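Local coordinates for protein Steely1 (Dictyostelium discoideum, PDB 2H84) that probably acts as a hybrid polyketide synthase, its C-terminal type III domain extending and cyclizing acyl chains, with only acylpyrones produced in vitro, at residues 98-110 and 210-223. Sequence-based numbering, arbitrary orientation.
Sequences LAQQACLRALKDW and SAAYIIGCNPRIEE
Trp110 meets the segment 210-223 through a ring face and through its indole N-H. Over the face, CG2 of Ile214 sits 3.7 Å from the centroid of the five-membered ring and almost on its normal, a CH-pi contact. At the ring edge, NE1 donates to OE2 of Glu223 over 2.7 Å; the bond is nearly straight (170°) and lies in the indole plane, and it meets OE2 on the anti side, tilted from the plane of a carboxylate that is itself steeply turned from the ring. With CG anti to the backbone N (chi1 161°), the indole reaches toward the 220-223 turn. Replacing this tryptophan by alanine is likely to leave OE2 of Glu223 without its indole donor and CG2 of Ile214 without the ring it rests on.

The carboxylate is fixed from its other oxygen: OE1 accepts the backbone N of Arg220 at 2.8 Å, within a type I turn, and forms a salt bridge with Arg178. On the helix side of Ile214, CD1 packs against CD2 of Leu107 at 3.8 Å. Farther back, small residues let helix and strand approach closely, with CB of Ala212 3.7 Å from CB of Ala106 and Ser210 set against Ala99 and Ala102. The axes of 98-110 and 210-216 approach to 6.7 Å, crossing at -33°. Helix 84-110 thus packs on strand 209-216, which lies between strands 178-185 and 15-22 in the sheet, as part of the helical layer on one face of the mixed sheet, in the N-terminal half of the thiolase fold.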
loop_
_atom_site.group_PDB
_atom_site.type_symbol
_atom_site.label_atom_id
_atom_site.label_comp_id
_atom_site.label_asym_id
_atom_site.label_seq_id
_atom_site.Cartn_x
_atom_site.Cartn_y
_atom_site.Cartn_z
ATOM N N LEU A 98 -9.755 -15.298 -5.763
ATOM C CA LEU A 98 -10.069 -14.402 -6.860
ATOM C C LEU A 98 -8.809 -13.822 -7.490
ATOM O O LEU A 98 -8.684 -13.768 -8.709
ATOM C CB LEU A 98 -10.998 -13.280 -6.391
ATOM C CG LEU A 98 -12.460 -13.662 -6.261
ATOM C CD1 LEU A 98 -13.291 -12.421 -6.060
ATOM C CD2 LEU A 98 -12.912 -14.349 -7.531
ATOM N N ALA A 99 -7.863 -13.408 -6.661
ATOM C CA ALA A 99 -6.618 -12.842 -7.171
ATOM C C ALA A 99 -5.749 -13.894 -7.872
ATOM O O ALA A 99 -5.073 -13.600 -8.848
ATOM C CB ALA A 99 -5.830 -12.192 -6.035
ATOM N N GLN A 100 -5.774 -15.114 -7.351
ATOM C CA GLN A 100 -5.012 -16.209 -7.910
ATOM C C GLN A 100 -5.559 -16.497 -9.304
ATOM O O GLN A 100 -4.827 -16.729 -10.258
ATOM C CB GLN A 100 -5.135 -17.452 -7.014
ATOM C CG GLN A 100 -4.146 -18.574 -7.407
ATOM C CD GLN A 100 -4.353 -19.848 -6.619
ATOM O OE1 GLN A 100 -3.689 -20.866 -6.870
ATOM N NE2 GLN A 100 -5.266 -19.790 -5.664
ATOM N N GLN A 101 -6.877 -16.474 -9.396
ATOM C CA GLN A 101 -7.593 -16.733 -10.624
ATOM C C GLN A 101 -7.195 -15.717 -11.695
ATOM O O GLN A 101 -6.829 -16.065 -12.812
ATOM C CB GLN A 101 -9.101 -16.698 -10.352
ATOM C CG GLN A 101 -9.853 -17.418 -11.456
ATOM C CD GLN A 101 -11.278 -17.618 -11.127
ATOM O OE1 GLN A 101 -12.213 -17.078 -11.784
ATOM N NE2 GLN A 101 -11.474 -18.422 -10.126
ATOM N N ALA A 102 -7.245 -14.448 -11.332
ATOM C CA ALA A 102 -6.892 -13.386 -12.258
ATOM C C ALA A 102 -5.433 -13.543 -12.688
ATOM O O ALA A 102 -5.131 -13.624 -13.883
ATOM C CB ALA A 102 -7.126 -12.015 -11.606
ATOM N N CYS A 103 -4.536 -13.601 -11.706
ATOM C CA CYS A 103 -3.099 -13.752 -11.959
ATOM C C CYS A 103 -2.804 -14.923 -12.884
ATOM O O CYS A 103 -2.028 -14.804 -13.826
ATOM C CB CYS A 103 -2.343 -13.968 -10.654
ATOM S SG CYS A 103 -2.087 -12.496 -9.715
ATOM N N LEU A 104 -3.427 -16.058 -12.599
ATOM C CA LEU A 104 -3.245 -17.247 -13.402
ATOM C C LEU A 104 -3.595 -16.898 -14.845
ATOM O O LEU A 104 -2.780 -17.057 -15.748
ATOM C CB LEU A 104 -4.150 -18.356 -12.862
ATOM C CG LEU A 104 -3.498 -19.684 -12.485
ATOM C CD1 LEU A 104 -2.055 -19.471 -12.053
ATOM C CD2 LEU A 104 -4.313 -20.348 -11.387
ATOM N N ARG A 105 -4.800 -16.383 -15.053
ATOM C CA ARG A 105 -5.256 -16.009 -16.383
ATOM C C ARG A 105 -4.402 -14.955 -17.061
ATOM O O ARG A 105 -4.214 -14.991 -18.277
ATOM C CB ARG A 105 -6.689 -15.512 -16.312
ATOM C CG ARG A 105 -7.684 -16.620 -16.120
ATOM C CD ARG A 105 -8.941 -16.096 -15.509
ATOM N NE ARG A 105 -10.077 -16.900 -15.920
ATOM C CZ ARG A 105 -11.165 -17.065 -15.181
ATOM N NH1 ARG A 105 -11.249 -16.488 -13.994
ATOM N NH2 ARG A 105 -12.180 -17.784 -15.635
ATOM N N ALA A 106 -3.901 -14.007 -16.273
ATOM C CA ALA A 106 -3.061 -12.936 -16.798
ATOM C C ALA A 106 -1.700 -13.501 -17.164
ATOM O O ALA A 106 -1.012 -12.969 -18.027
ATOM C CB ALA A 106 -2.906 -11.830 -15.771
ATOM N N LEU A 107 -1.316 -14.584 -16.503
ATOM C CA LEU A 107 -0.034 -15.210 -16.770
ATOM C C LEU A 107 -0.065 -15.969 -18.084
ATOM O O LEU A 107 0.865 -15.885 -18.874
ATOM C CB LEU A 107 0.342 -16.157 -15.630
ATOM C CG LEU A 107 0.938 -15.497 -14.381
ATOM C CD1 LEU A 107 0.994 -16.503 -13.227
ATOM C CD2 LEU A 107 2.321 -14.966 -14.706
ATOM N N LYS A 108 -1.131 -16.715 -18.327
ATOM C CA LYS A 108 -1.217 -17.455 -19.570
ATOM C C LYS A 108 -1.387 -16.475 -20.728
ATOM O O LYS A 108 -0.813 -16.649 -21.804
ATOM C CB LYS A 108 -2.385 -18.435 -19.510
ATOM C CG LYS A 108 -3.383 -18.297 -20.629
ATOM C CD LYS A 108 -4.366 -19.416 -20.527
ATOM C CE LYS A 108 -4.515 -20.175 -21.817
ATOM N NZ LYS A 108 -5.271 -19.465 -22.851
ATOM N N ASP A 109 -2.168 -15.429 -20.514
ATOM C CA ASP A 109 -2.355 -14.455 -21.578
ATOM C C ASP A 109 -1.009 -13.822 -21.939
ATOM O O ASP A 109 -0.749 -13.510 -23.105
ATOM C CB ASP A 109 -3.333 -13.359 -21.157
ATOM C CG ASP A 109 -3.898 -12.612 -22.349
ATOM O OD1 ASP A 109 -3.999 -11.366 -22.290
ATOM O OD2 ASP A 109 -4.242 -13.279 -23.352
ATOM N N TRP A 110 -0.164 -13.632 -20.927
ATOM C CA TRP A 110 1.160 -13.052 -21.118
ATOM C C TRP A 110 1.981 -13.982 -21.996
ATOM O O TRP A 110 2.645 -13.541 -22.930
ATOM C CB TRP A 110 1.845 -12.860 -19.759
ATOM C CG TRP A 110 3.336 -12.706 -19.818
ATOM C CD1 TRP A 110 4.054 -11.914 -20.673
ATOM C CD2 TRP A 110 4.288 -13.297 -18.928
ATOM N NE1 TRP A 110 5.392 -11.969 -20.364
ATOM C CE2 TRP A 110 5.564 -12.811 -19.297
ATOM C CE3 TRP A 110 4.190 -14.188 -17.855
ATOM C CZ2 TRP A 110 6.729 -13.186 -18.622
ATOM C CZ3 TRP A 110 5.347 -14.560 -17.186
ATOM C CH2 TRP A 110 6.600 -14.061 -17.573
ATOM N N SER A 210 -11.549 -8.959 -9.681
ATOM C CA SER A 210 -10.098 -8.984 -9.630
ATOM C C SER A 210 -9.567 -8.980 -11.045
ATOM O O SER A 210 -10.065 -9.706 -11.902
ATOM C CB SER A 210 -9.620 -10.253 -8.921
ATOM O OG SER A 210 -8.206 -10.276 -8.785
ATOM N N ALA A 211 -8.546 -8.166 -11.281
ATOM C CA ALA A 211 -7.928 -8.061 -12.598
ATOM C C ALA A 211 -6.418 -8.023 -12.446
ATOM O O ALA A 211 -5.898 -7.328 -11.576
ATOM C CB ALA A 211 -8.405 -6.799 -13.288
ATOM N N ALA A 212 -5.711 -8.775 -13.281
ATOM C CA ALA A 212 -4.254 -8.781 -13.216
ATOM C C ALA A 212 -3.642 -8.562 -14.597
ATOM O O ALA A 212 -4.277 -8.836 -15.619
ATOM C CB ALA A 212 -3.761 -10.095 -12.624
ATOM N N TYR A 213 -2.416 -8.049 -14.629
ATOM C CA TYR A 213 -1.735 -7.829 -15.895
ATOM C C TYR A 213 -0.209 -7.926 -15.746
ATOM O O TYR A 213 0.330 -7.708 -14.665
ATOM C CB TYR A 213 -2.156 -6.470 -16.483
ATOM C CG TYR A 213 -1.808 -5.279 -15.625
ATOM C CD1 TYR A 213 -0.570 -4.646 -15.748
ATOM C CD2 TYR A 213 -2.703 -4.798 -14.668
ATOM C CE1 TYR A 213 -0.226 -3.563 -14.935
ATOM C CE2 TYR A 213 -2.368 -3.717 -13.852
ATOM C CZ TYR A 213 -1.126 -3.106 -13.991
ATOM O OH TYR A 213 -0.786 -2.047 -13.183
ATOM N N ILE A 214 0.471 -8.309 -16.823
ATOM C CA ILE A 214 1.924 -8.399 -16.825
ATOM C C ILE A 214 2.433 -7.165 -17.571
ATOM O O ILE A 214 1.855 -6.760 -18.580
ATOM C CB ILE A 214 2.409 -9.636 -17.578
ATOM C CG1 ILE A 214 1.690 -10.885 -17.060
ATOM C CG2 ILE A 214 3.911 -9.758 -17.434
ATOM C CD1 ILE A 214 2.007 -11.245 -15.628
ATOM N N ILE A 215 3.514 -6.568 -17.092
ATOM C CA ILE A 215 4.044 -5.368 -17.734
ATOM C C ILE A 215 5.573 -5.358 -17.735
ATOM O O ILE A 215 6.198 -5.812 -16.783
ATOM C CB ILE A 215 3.521 -4.118 -17.008
ATOM C CG1 ILE A 215 4.095 -2.859 -17.633
ATOM C CG2 ILE A 215 3.886 -4.181 -15.535
ATOM C CD1 ILE A 215 3.585 -1.608 -16.982
ATOM N N GLY A 216 6.173 -4.848 -18.808
ATOM C CA GLY A 216 7.623 -4.805 -18.887
ATOM C C GLY A 216 8.141 -3.990 -20.057
ATOM O O GLY A 216 7.364 -3.526 -20.888
ATOM N N CYS A 217 9.457 -3.807 -20.125
ATOM C CA CYS A 217 10.056 -3.041 -21.211
ATOM C C CYS A 217 10.752 -3.942 -22.208
ATOM O O CYS A 217 11.142 -5.062 -21.881
ATOM C CB CYS A 217 11.065 -2.036 -20.671
ATOM S SG CYS A 217 10.330 -0.673 -19.763
ATOM N N ASN A 218 10.919 -3.446 -23.429
ATOM C CA ASN A 218 11.580 -4.230 -24.459
ATOM C C ASN A 218 10.895 -5.574 -24.591
ATOM O O ASN A 218 11.342 -6.570 -24.019
ATOM C CB ASN A 218 13.059 -4.449 -24.109
ATOM C CG ASN A 218 13.798 -3.145 -23.870
ATOM O OD1 ASN A 218 13.864 -2.281 -24.747
ATOM N ND2 ASN A 218 14.358 -2.995 -22.676
ATOM N N PRO A 219 9.780 -5.615 -25.327
ATOM C CA PRO A 219 9.063 -6.876 -25.509
ATOM C C PRO A 219 10.025 -7.954 -25.995
ATOM O O PRO A 219 11.019 -7.660 -26.660
ATOM C CB PRO A 219 7.999 -6.513 -26.539
ATOM C CG PRO A 219 7.652 -5.124 -26.140
ATOM C CD PRO A 219 9.014 -4.493 -25.895
ATOM N N ARG A 220 9.733 -9.199 -25.645
ATOM C CA ARG A 220 10.582 -10.310 -26.036
ATOM C C ARG A 220 9.979 -11.149 -27.173
ATOM O O ARG A 220 8.783 -11.056 -27.471
ATOM C CB ARG A 220 10.880 -11.174 -24.808
ATOM C CG ARG A 220 11.514 -10.373 -23.672
ATOM C CD ARG A 220 11.639 -11.166 -22.368
ATOM N NE ARG A 220 12.148 -10.338 -21.273
ATOM C CZ ARG A 220 12.164 -10.706 -19.995
ATOM N NH1 ARG A 220 11.702 -11.898 -19.638
ATOM N NH2 ARG A 220 12.626 -9.872 -19.072
ATOM N N ILE A 221 10.829 -11.966 -27.793
ATOM C CA ILE A 221 10.463 -12.823 -28.929
ATOM C C ILE A 221 9.105 -13.506 -28.900
ATOM O O ILE A 221 8.406 -13.532 -29.914
ATOM C CB ILE A 221 11.449 -13.959 -29.119
ATOM C CG1 ILE A 221 12.748 -13.664 -28.426
ATOM C CG2 ILE A 221 11.846 -14.055 -30.472
ATOM C CD1 ILE A 221 13.834 -14.639 -28.813
ATOM N N GLU A 222 8.739 -14.077 -27.757
ATOM C CA GLU A 222 7.474 -14.799 -27.669
ATOM C C GLU A 222 6.356 -14.012 -26.987
ATOM O O GLU A 222 5.274 -14.546 -26.716
ATOM C CB GLU A 222 7.693 -16.127 -26.934
ATOM C CG GLU A 222 8.956 -16.888 -27.333
ATOM C CD GLU A 222 8.949 -17.375 -28.776
ATOM O OE1 GLU A 222 9.839 -18.164 -29.141
ATOM O OE2 GLU A 222 8.066 -16.985 -29.566
ATOM N N GLU A 223 6.622 -12.744 -26.700
ATOM C CA GLU A 223 5.621 -11.905 -26.064
ATOM C C GLU A 223 4.858 -11.132 -27.122
ATOM O O GLU A 223 5.438 -10.651 -28.094
ATOM C CB GLU A 223 6.275 -10.927 -25.093
ATOM C CG GLU A 223 7.101 -11.596 -24.027
ATOM C CD GLU A 223 7.596 -10.614 -23.002
ATOM O OE1 GLU A 223 8.122 -9.568 -23.419
ATOM O OE2 GLU A 223 7.469 -10.881 -21.790
#